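Local coordinates for calcium-dependent protein kinase, putative (Plasmodium falciparum, PDB 3MSE) that probably phosphorylates serine and threonine side chains of proteins in response to calcium, which its C-terminal EF-hand region, the part described here, binds, at residues M10-Y13 with M14-N18; I24-M27 with A28-S32; I38-I41 with N42-Y46; T93-M96 with A97-R101. One frame throughout, in Å; residues are numbered along the deposited sequence. Where two conformers were deposited one is given.

Interaction 1 (M10-Y13 with M14-N18); sequences MKSY and MKHSN
Lys15 arches back over the end of helix 4-13 and lays its chain across the carbonyl of Lys11. Its NZ donates a 2.9 Å hydrogen bond to Lys11 O. The bend at the last torsion, chi4 60°, turns the ammonium back onto this oxygen, which it meets from above the carbonyl plane. The same oxygen touches Met14 CG at 3.2 Å. Met14 CG sits between its own backbone N and carbonyl carbon, chi1 85°, and the extended thioether then runs alongside Lys11, with SD 4.0 Å from Lys11 CA. On the His16 side, CD2 comes within 3.3 Å of Ser12 O. In one of two Ser12 conformers, a water probably joins Ser12 OG to His16 NE2. It lies 2.8 Å from His16 NE2, in the plane of the imidazole at its edge. In the backbone, Met14 N still bonds to Met10 O. His16 N then bonds to Tyr13 O at 3.1 Å, and Asn21 ND2 donates to that oxygen as well. Met14 also packs on Asp74 of the second subunit. Ser17 OG caps Arg20 N. The arrangement is a helix end running through a type I beta turn, Tyr13 to His16, into the N-cap of the next helix.

Interaction 2 (I24-M27 with A28-S32); sequences INIM and AHELS
Ile26 and Glu30 stand one turn apart on the same flank of the helix, and a water lies between Ile26 O and the Glu30 carboxylate. The Glu30 chain bends at chi2, 73°, which brings the carboxylate back over the preceding turn. OE1 ends 4.3 Å from Ile26 CG2, a loose approach. The water donates a hydrogen to Ile26 O at 2.6 Å. Its link to Glu30 OE1 holds for one of two Glu30 conformers and is doubtful at that end. Ile26 O has a second donor, the backbone N of Glu30 at 3.3 Å. Lys116 NZ makes a long, weak ion pair with the same OE1.

Met27 starts from the adjacent flank, with CG anti to its carbonyl carbon, chi1 -70°. The side chain points away from residues 28-32, bends at chi3 and packs on Leu110 and Met176. This is the N-terminal half of the long helix 18-48, which spans the space between the two calcium-binding ends of the chain. Four consecutive i to i+4 backbone bonds, from Ala28 N to Leu31 N, keep it regular here.

Ala28 lies against the backbone of the turn before, its CB 3.4 Å from Asn25 O. His29 CB rests 3.5 Å from Ile26 O, and its imidazole then leads away. The amide of Asn25 turns back along the chain, where ND2 donates to Asn21 O. Leu31 CB touches Met27 O at 3.9 Å, and its side chain meets Phe109 of its own chain and Met96 of the second subunit.

Interaction 3 (I38-I41 with N42-Y46); sequences IKYI and NELFY
Asn42 presses on Ile38 and Lys39, one turn back, in the helix that enters the first calcium-binding EF-hand loop. Its CB lies 3.1 Å from Lys39 O and 3.4 Å from Ile38 O. CG is anti to the carbonyl carbon, chi1 -79°, and this sets the amide carbon 3.1 Å from Ile38 O. At the tip, OD1 and ND2 lie alongside Ile38 CG2, at 3.9 and 4.0 Å. The two side chains point the same way, so the methyl meets both ends of the amide. OD1 is an acceptor beside the Ile38 carbonyl, and the two do not bond. OD1 instead accepts a hydrogen bond from Tyr92 OH, which reaches it from helix 92-99.

Tyr40 and Leu44 pair more loosely on another flank, and Tyr40 OH bonds to Ser3 N of the second subunit. Glu43 turns outward and forms a salt bridge with Lys47 through OE1. Phe45 CB touches Ile41 O at 3.4 Å before its ring leads off toward the calcium loop. All four backbone bonds across the contact are i to i+4, and in the one from Leu44 N to Tyr40 O, 2.8 Å long, the donor stands nearly along the C=O axis.

Interaction 4 (T93-M96 with A97-R101); sequences TEFM and AGCYR
Helix 92-99 is the last helix of the first EF-hand pair, the exit helix of its second hand, and this contact runs along it and out of its C-terminal end. Cys99 SG makes a sulfur-aromatic contact over one face of the Phe95 ring, 3.7 Å from the ring centroid and 15° off the ring normal. Phe95 CG is anti to its backbone N, chi1 -180°, which places one ring face against the sulfur. CZ is the nearest ring atom, at 3.6 Å, so the sulfur lies toward that rim.

Met96 and Tyr100 run side by side in the same direction. Met96 CE reaches Tyr100 CB at 3.9 Å, by a chain bent at chi2, 99°. Ala97 CB lies 3.5 Å from Thr93 O.

The backbone shows the helix ending. Ala97 N makes a regular bond to Thr93 O, but Cys99 N bonds to Met96 O at 3.2 Å, from well above the carbonyl plane. The bond from Tyr100 N to the same oxygen is weak. Phe95 packs on Leu44 and Leu48 of helix 18-48, and Cys99 on Ile41. From the second subunit, Asn25 meets Ala97 and Met10 meets Cys99, so this helix lies between helix 18-48 of its own chain and helices of the partner.

In the fold
Interactions 2 and 3 lie on the same long helix, 18-48, with centres about 21 Å apart. Interaction 1 leads into that helix and touches interaction 2, where the Tyr13 ring packs on Ile24 and its hydroxyl meets the Asn25 amide. Interaction 4 packs against interaction 3 inside one EF-hand pair, with Phe45 on Phe95 and Ile41 on Met96. Interaction 4 is the most buried, and its side chains meet through sulfur, ring and methyl groups. The other three are partly buried. Interactions 1 and 2 each have a water between side chain and neighbour, seen with one of two conformers. Interaction 1 adds a lysine bond to a carbonyl at a helix end. All four also touch the second subunit.

Interaction 1 (M10-Y13 with M14-N18)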
loop_
_atom_site.group_PDB
_atom_site.type_symbol
_atom_site.label_atom_id
_atom_site.label_comp_id
_atom_site.label_asym_id
_atom_site.label_seq_id
_atom_site.Cartn_x
_atom_site.Cartn_y
_atom_site.Cartn_z
ATOM N N MET A 10 -13.362 -7.025 -11.528
ATOM C CA MET A 10 -14.765 -7.183 -11.112
ATOM C C MET A 10 -15.303 -8.595 -11.365
ATOM O O MET A 10 -15.987 -9.179 -10.511
ATOM C CB MET A 10 -15.659 -6.172 -11.824
ATOM C CG MET A 10 -15.377 -4.737 -11.502
ATOM S SD MET A 10 -16.438 -3.719 -12.516
ATOM C CE MET A 10 -16.006 -2.041 -12.070
ATOM N N LYS A 11 -14.994 -9.140 -12.543
ATOM C CA LYS A 11 -15.469 -10.483 -12.907
ATOM C C LYS A 11 -14.878 -11.564 -12.045
ATOM O O LYS A 11 -15.520 -12.579 -11.787
ATOM C CB LYS A 11 -15.183 -10.788 -14.377
ATOM C CG LYS A 11 -16.112 -10.094 -15.355
ATOM C CD LYS A 11 -15.381 -9.965 -16.712
ATOM C CE LYS A 11 -16.321 -9.813 -17.882
ATOM N NZ LYS A 11 -16.564 -11.148 -18.552
ATOM N N SER A 12 -13.645 -11.376 -11.601
ATOM C CA SER A 12 -13.071 -12.331 -10.671
ATOM C C SER A 12 -13.658 -12.140 -9.256
ATOM O O SER A 12 -13.933 -13.109 -8.550
ATOM C CB SER A 12 -11.550 -12.218 -10.658
ATOM O OG SER A 12 -11.031 -12.800 -9.488
ATOM N N TYR A 13 -13.871 -10.885 -8.864
ATOM C CA TYR A 13 -14.437 -10.562 -7.541
ATOM C C TYR A 13 -15.814 -11.198 -7.348
ATOM O O TYR A 13 -16.101 -11.773 -6.291
ATOM C CB TYR A 13 -14.531 -9.041 -7.417
ATOM C CG TYR A 13 -14.905 -8.487 -6.048
ATOM C CD1 TYR A 13 -13.961 -8.407 -5.020
ATOM C CD2 TYR A 13 -16.166 -7.960 -5.821
ATOM C CE1 TYR A 13 -14.288 -7.846 -3.782
ATOM C CE2 TYR A 13 -16.507 -7.409 -4.583
ATOM C CZ TYR A 13 -15.548 -7.348 -3.576
ATOM O OH TYR A 13 -15.888 -6.810 -2.354
ATOM N N MET A 14 -16.648 -11.125 -8.392
ATOM C CA MET A 14 -18.025 -11.633 -8.338
ATOM C C MET A 14 -18.106 -13.134 -8.046
ATOM O O MET A 14 -19.134 -13.611 -7.601
ATOM C CB MET A 14 -18.784 -11.281 -9.632
ATOM C CG MET A 14 -18.592 -12.293 -10.809
ATOM S SD MET A 14 -19.264 -11.678 -12.375
ATOM C CE MET A 14 -18.810 -13.047 -13.459
ATOM N N LYS A 15 -17.024 -13.872 -8.288
ATOM C CA LYS A 15 -17.028 -15.323 -8.108
ATOM C C LYS A 15 -16.711 -15.763 -6.674
ATOM O O LYS A 15 -16.878 -16.921 -6.330
ATOM C CB LYS A 15 -16.069 -15.995 -9.115
ATOM C CG LYS A 15 -16.586 -15.981 -10.587
ATOM C CD LYS A 15 -15.584 -16.703 -11.520
ATOM C CE LYS A 15 -15.905 -16.488 -12.997
ATOM N NZ LYS A 15 -15.860 -15.047 -13.350
ATOM N N HIS A 16 -16.262 -14.840 -5.830
ATOM C CA HIS A 16 -15.867 -15.226 -4.488
ATOM C C HIS A 16 -16.994 -15.049 -3.471
ATOM O O HIS A 16 -18.030 -14.429 -3.775
ATOM C CB HIS A 16 -14.563 -14.521 -4.099
ATOM C CG HIS A 16 -13.385 -15.051 -4.849
ATOM N ND1 HIS A 16 -12.849 -16.296 -4.593
ATOM C CD2 HIS A 16 -12.694 -14.552 -5.903
ATOM C CE1 HIS A 16 -11.851 -16.523 -5.430
ATOM N NE2 HIS A 16 -11.736 -15.480 -6.234
ATOM N N SER A 17 -16.817 -15.624 -2.287
ATOM C CA SER A 17 -17.846 -15.577 -1.249
ATOM C C SER A 17 -17.980 -14.185 -0.644
ATOM O O SER A 17 -17.071 -13.356 -0.749
ATOM C CB SER A 17 -17.539 -16.594 -0.151
ATOM O OG SER A 17 -16.339 -16.264 0.542
ATOM N N ASN A 18 -19.118 -13.935 -0.008
ATOM C CA ASN A 18 -19.328 -12.687 0.668
ATOM C C ASN A 18 -18.294 -12.460 1.771
ATOM O O ASN A 18 -17.753 -11.364 1.892
ATOM C CB ASN A 18 -20.756 -12.611 1.190
ATOM C CG ASN A 18 -21.753 -12.271 0.098
ATOM O OD1 ASN A 18 -21.539 -11.344 -0.697
ATOM N ND2 ASN A 18 -22.855 -13.005 0.061
HETATM O O HOH W 1 -9.956 -14.684 -8.222
#

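Interaction 2 (I24-M27 with A28-S32)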
loop_
_atom_site.group_PDB
_atom_site.type_symbol
_atom_site.label_atom_id
_atom_site.label_comp_id
_atom_site.label_asym_id
_atom_site.label_seq_id
_atom_site.Cartn_x
_atom_site.Cartn_y
_atom_site.Cartn_z
ATOM N N ILE A 24 -11.666 -8.703 1.964
ATOM C CA ILE A 24 -11.079 -7.788 0.976
ATOM C C ILE A 24 -11.410 -6.324 1.314
ATOM O O ILE A 24 -10.554 -5.454 1.169
ATOM C CB ILE A 24 -11.546 -8.092 -0.514
ATOM C CG1 ILE A 24 -11.078 -9.473 -1.012
ATOM C CG2 ILE A 24 -11.089 -6.992 -1.436
ATOM C CD1 ILE A 24 -9.582 -9.565 -1.381
ATOM N N ASN A 25 -12.646 -6.049 1.735
ATOM C CA ASN A 25 -13.034 -4.665 2.125
ATOM C C ASN A 25 -12.228 -4.057 3.298
ATOM O O ASN A 25 -11.952 -2.855 3.303
ATOM C CB ASN A 25 -14.537 -4.558 2.415
ATOM C CG ASN A 25 -15.341 -4.215 1.176
ATOM O OD1 ASN A 25 -15.704 -3.061 0.967
ATOM N ND2 ASN A 25 -15.617 -5.224 0.339
ATOM N N ILE A 26 -11.841 -4.904 4.249
ATOM C CA ILE A 26 -10.937 -4.505 5.341
ATOM C C ILE A 26 -9.609 -4.000 4.780
ATOM O O ILE A 26 -9.140 -2.907 5.129
ATOM C CB ILE A 26 -10.677 -5.668 6.347
ATOM C CG1 ILE A 26 -11.962 -6.034 7.078
ATOM C CG2 ILE A 26 -9.555 -5.287 7.363
ATOM C CD1 ILE A 26 -11.930 -7.448 7.677
ATOM N N MET A 27 -9.020 -4.786 3.884
ATOM C CA MET A 27 -7.799 -4.373 3.198
ATOM C C MET A 27 -8.009 -3.136 2.335
ATOM O O MET A 27 -7.126 -2.271 2.241
ATOM C CB MET A 27 -7.255 -5.527 2.366
ATOM C CG MET A 27 -6.703 -6.654 3.203
ATOM S SD MET A 27 -5.840 -7.852 2.163
ATOM C CE MET A 27 -7.231 -8.757 1.516
ATOM N N ALA A 28 -9.183 -3.043 1.713
ATOM C CA ALA A 28 -9.515 -1.900 0.870
ATOM C C ALA A 28 -9.567 -0.615 1.683
ATOM O O ALA A 28 -9.174 0.454 1.199
ATOM C CB ALA A 28 -10.830 -2.117 0.162
ATOM N N HIS A 29 -10.080 -0.716 2.906
ATOM C CA HIS A 29 -10.067 0.431 3.799
ATOM C C HIS A 29 -8.635 0.910 4.089
ATOM O O HIS A 29 -8.377 2.112 4.083
ATOM C CB HIS A 29 -10.826 0.189 5.110
ATOM C CG HIS A 29 -10.837 1.399 5.991
ATOM N ND1 HIS A 29 -10.056 1.505 7.125
ATOM C CD2 HIS A 29 -11.455 2.596 5.844
ATOM C CE1 HIS A 29 -10.231 2.700 7.664
ATOM N NE2 HIS A 29 -11.072 3.382 6.904
ATOM N N GLU A 30 -7.733 -0.043 4.315
ATOM C CA GLU A 30 -6.319 0.234 4.550
ATOM C C GLU A 30 -5.603 0.886 3.353
ATOM O O GLU A 30 -4.638 1.624 3.545
ATOM C CB GLU A 30 -5.590 -1.041 4.997
ATOM C CG GLU A 30 -5.085 -1.011 6.442
ATOM C CD GLU A 30 -6.187 -1.131 7.482
ATOM O OE1 GLU A 30 -6.572 -2.276 7.821
ATOM O OE2 GLU A 30 -6.650 -0.080 7.979
ATOM N N LEU A 31 -6.080 0.615 2.136
ATOM C CA LEU A 31 -5.568 1.247 0.906
ATOM C C LEU A 31 -6.067 2.677 0.782
ATOM O O LEU A 31 -5.354 3.569 0.316
ATOM C CB LEU A 31 -5.999 0.477 -0.356
ATOM C CG LEU A 31 -5.076 -0.569 -0.984
ATOM C CD1 LEU A 31 -5.632 -0.979 -2.319
ATOM C CD2 LEU A 31 -3.673 -0.038 -1.184
ATOM N N SER A 32 -7.312 2.875 1.182
ATOM C CA SER A 32 -7.903 4.186 1.231
ATOM C C SER A 32 -7.122 5.105 2.191
ATOM O O SER A 32 -6.870 6.266 1.878
ATOM C CB SER A 32 -9.347 4.056 1.688
ATOM O OG SER A 32 -10.088 5.157 1.225
HETATM O O HOH W 2 -9.034 -2.124 7.657
#

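Interaction 3 (I38-I41 with N42-Y46)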
loop_
_atom_site.group_PDB
_atom_site.type_symbol
_atom_site.label_atom_id
_atom_site.label_comp_id
_atom_site.label_asym_id
_atom_site.label_seq_id
_atom_site.Cartn_x
_atom_site.Cartn_y
_atom_site.Cartn_z
ATOM N N ILE A 38 -0.984 9.766 0.834
ATOM C CA ILE A 38 -0.328 10.073 -0.434
ATOM C C ILE A 38 -0.951 11.283 -1.131
ATOM O O ILE A 38 -0.238 12.092 -1.737
ATOM C CB ILE A 38 -0.298 8.858 -1.384
ATOM C CG1 ILE A 38 0.521 7.729 -0.763
ATOM C CG2 ILE A 38 0.278 9.245 -2.747
ATOM C CD1 ILE A 38 0.464 6.444 -1.548
ATOM N N LYS A 39 -2.270 11.413 -1.040
ATOM C CA LYS A 39 -2.964 12.559 -1.618
ATOM C C LYS A 39 -2.476 13.874 -0.979
ATOM O O LYS A 39 -2.209 14.847 -1.689
ATOM C CB LYS A 39 -4.479 12.407 -1.457
ATOM C CG LYS A 39 -5.315 13.298 -2.370
ATOM C CD LYS A 39 -6.812 12.908 -2.354
ATOM C CE LYS A 39 -7.047 11.475 -2.869
ATOM N NZ LYS A 39 -6.769 11.302 -4.338
ATOM N N TYR A 40 -2.355 13.891 0.351
ATOM C CA TYR A 40 -1.827 15.070 1.048
ATOM C C TYR A 40 -0.425 15.406 0.528
ATOM O O TYR A 40 -0.163 16.543 0.129
ATOM C CB TYR A 40 -1.827 14.910 2.577
ATOM C CG TYR A 40 -1.298 16.145 3.284
ATOM C CD1 TYR A 40 -2.110 17.271 3.474
ATOM C CD2 TYR A 40 0.029 16.210 3.723
ATOM C CE1 TYR A 40 -1.618 18.420 4.103
ATOM C CE2 TYR A 40 0.526 17.349 4.347
ATOM C CZ TYR A 40 -0.297 18.445 4.533
ATOM O OH TYR A 40 0.206 19.563 5.154
ATOM N N ILE A 41 0.450 14.404 0.493
ATOM C CA ILE A 41 1.803 14.584 -0.038
ATOM C C ILE A 41 1.755 15.099 -1.477
ATOM O O ILE A 41 2.564 15.949 -1.868
ATOM C CB ILE A 41 2.668 13.295 0.112
ATOM C CG1 ILE A 41 2.914 12.982 1.592
ATOM C CG2 ILE A 41 4.004 13.432 -0.619
ATOM C CD1 ILE A 41 3.373 11.547 1.874
ATOM N N ASN A 42 0.778 14.615 -2.245
ATOM C CA ASN A 42 0.576 15.046 -3.636
ATOM C C ASN A 42 0.228 16.520 -3.725
ATOM O O ASN A 42 0.733 17.237 -4.587
ATOM C CB ASN A 42 -0.562 14.247 -4.301
ATOM C CG ASN A 42 -0.135 12.857 -4.765
ATOM O OD1 ASN A 42 1.043 12.499 -4.720
ATOM N ND2 ASN A 42 -1.107 12.064 -5.222
ATOM N N GLU A 43 -0.657 16.959 -2.839
ATOM C CA GLU A 43 -1.062 18.355 -2.799
ATOM C C GLU A 43 0.074 19.241 -2.292
ATOM O O GLU A 43 0.257 20.360 -2.768
ATOM C CB GLU A 43 -2.335 18.540 -1.972
ATOM C CG GLU A 43 -3.624 18.408 -2.802
ATOM C CD GLU A 43 -3.841 19.587 -3.752
ATOM O OE1 GLU A 43 -4.282 20.666 -3.289
ATOM O OE2 GLU A 43 -3.575 19.436 -4.965
ATOM N N LEU A 44 0.850 18.716 -1.347
ATOM C CA LEU A 44 2.021 19.420 -0.848
ATOM C C LEU A 44 3.032 19.629 -1.964
ATOM O O LEU A 44 3.510 20.743 -2.181
ATOM C CB LEU A 44 2.644 18.654 0.313
ATOM C CG LEU A 44 3.674 19.392 1.172
ATOM C CD1 LEU A 44 3.031 20.594 1.874
ATOM C CD2 LEU A 44 4.277 18.415 2.184
ATOM N N PHE A 45 3.329 18.557 -2.693
ATOM C CA PHE A 45 4.254 18.616 -3.824
ATOM C C PHE A 45 3.833 19.679 -4.847
ATOM O O PHE A 45 4.665 20.430 -5.340
ATOM C CB PHE A 45 4.356 17.231 -4.495
ATOM C CG PHE A 45 5.317 17.179 -5.640
ATOM C CD1 PHE A 45 6.647 16.833 -5.428
ATOM C CD2 PHE A 45 4.896 17.468 -6.939
ATOM C CE1 PHE A 45 7.556 16.788 -6.484
ATOM C CE2 PHE A 45 5.800 17.423 -8.003
ATOM C CZ PHE A 45 7.135 17.084 -7.767
ATOM N N TYR A 46 2.537 19.728 -5.152
ATOM C CA TYR A 46 1.985 20.670 -6.118
ATOM C C TYR A 46 2.204 22.120 -5.665
ATOM O O TYR A 46 2.563 22.971 -6.475
ATOM C CB TYR A 46 0.491 20.381 -6.370
ATOM C CG TYR A 46 -0.134 21.223 -7.477
ATOM C CD1 TYR A 46 -0.118 20.786 -8.808
ATOM C CD2 TYR A 46 -0.745 22.451 -7.190
ATOM C CE1 TYR A 46 -0.682 21.549 -9.828
ATOM C CE2 TYR A 46 -1.317 23.230 -8.204
ATOM C CZ TYR A 46 -1.278 22.769 -9.518
ATOM O OH TYR A 46 -1.839 23.524 -10.519
#

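Interaction 4 (T93-M96 with A97-R101)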
loop_
_atom_site.group_PDB
_atom_site.type_symbol
_atom_site.label_atom_id
_atom_site.label_comp_id
_atom_site.label_asym_id
_atom_site.label_seq_id
_atom_site.Cartn_x
_atom_site.Cartn_y
_atom_site.Cartn_z
ATOM N N THR A 93 8.884 11.024 -6.345
ATOM C CA THR A 93 9.165 9.806 -5.592
ATOM C C THR A 93 10.126 10.067 -4.423
ATOM O O THR A 93 9.935 9.548 -3.336
ATOM C CB THR A 93 9.703 8.691 -6.541
ATOM O OG1 THR A 93 8.657 8.371 -7.460
ATOM C CG2 THR A 93 10.062 7.430 -5.763
ATOM N N GLU A 94 11.165 10.847 -4.673
ATOM C CA GLU A 94 12.143 11.189 -3.629
ATOM C C GLU A 94 11.566 12.053 -2.491
ATOM O O GLU A 94 11.932 11.865 -1.312
ATOM C CB GLU A 94 13.367 11.836 -4.252
ATOM C CG GLU A 94 14.088 10.869 -5.227
ATOM C CD GLU A 94 15.038 11.571 -6.191
ATOM O OE1 GLU A 94 15.668 10.854 -7.004
ATOM O OE2 GLU A 94 15.175 12.821 -6.142
ATOM N N PHE A 95 10.655 12.954 -2.851
ATOM C CA PHE A 95 9.989 13.848 -1.911
ATOM C C PHE A 95 9.095 13.005 -1.034
ATOM O O PHE A 95 9.072 13.128 0.184
ATOM C CB PHE A 95 9.144 14.892 -2.657
ATOM C CG PHE A 95 8.420 15.873 -1.747
ATOM C CD1 PHE A 95 7.035 15.856 -1.648
ATOM C CD2 PHE A 95 9.134 16.821 -1.004
ATOM C CE1 PHE A 95 6.362 16.779 -0.826
ATOM C CE2 PHE A 95 8.469 17.746 -0.167
ATOM C CZ PHE A 95 7.103 17.733 -0.081
ATOM N N MET A 96 8.364 12.114 -1.679
ATOM C CA MET A 96 7.393 11.326 -0.995
ATOM C C MET A 96 8.029 10.273 -0.064
ATOM O O MET A 96 7.480 9.958 1.009
ATOM C CB MET A 96 6.422 10.772 -2.039
ATOM C CG MET A 96 6.387 9.331 -2.151
ATOM S SD MET A 96 4.954 8.997 -1.186
ATOM C CE MET A 96 5.408 7.344 -0.699
ATOM N N ALA A 97 9.199 9.772 -0.443
ATOM C CA ALA A 97 9.974 8.890 0.413
ATOM C C ALA A 97 10.300 9.533 1.784
ATOM O O ALA A 97 10.295 8.861 2.794
ATOM C CB ALA A 97 11.257 8.483 -0.284
ATOM N N GLY A 98 10.580 10.829 1.792
ATOM C CA GLY A 98 10.942 11.523 3.026
ATOM C C GLY A 98 9.753 12.026 3.820
ATOM O O GLY A 98 9.909 12.341 5.002
ATOM N N CYS A 99 8.580 12.092 3.179
ATOM C CA CYS A 99 7.360 12.632 3.790
ATOM C C CYS A 99 6.459 11.566 4.379
ATOM O O CYS A 99 5.631 11.871 5.248
ATOM C CB CYS A 99 6.525 13.438 2.794
ATOM S SG CYS A 99 7.252 14.969 2.254
ATOM N N TYR A 100 6.603 10.327 3.909
ATOM C CA TYR A 100 5.668 9.262 4.278
ATOM C C TYR A 100 6.082 8.580 5.567
ATOM O O TYR A 100 7.256 8.287 5.761
ATOM C CB TYR A 100 5.556 8.228 3.140
ATOM C CG TYR A 100 4.484 7.185 3.349
ATOM C CD1 TYR A 100 3.142 7.459 3.062
ATOM C CD2 TYR A 100 4.809 5.919 3.826
ATOM C CE1 TYR A 100 2.142 6.478 3.267
ATOM C CE2 TYR A 100 3.829 4.943 4.027
ATOM C CZ TYR A 100 2.513 5.227 3.747
ATOM O OH TYR A 100 1.563 4.254 3.955
ATOM N N ARG A 101 5.124 8.319 6.451
ATOM C CA ARG A 101 5.435 7.607 7.691
ATOM C C ARG A 101 5.472 6.108 7.436
ATOM O O ARG A 101 4.436 5.477 7.246
ATOM C CB ARG A 101 4.437 7.932 8.805
ATOM C CG ARG A 101 4.889 7.437 10.183
ATOM C CD ARG A 101 4.111 8.121 11.301
ATOM N NE ARG A 101 4.513 7.666 12.634
ATOM C CZ ARG A 101 3.845 6.772 13.360
ATOM N NH1 ARG A 101 4.286 6.426 14.560
ATOM N NH2 ARG A 101 2.736 6.218 12.890
#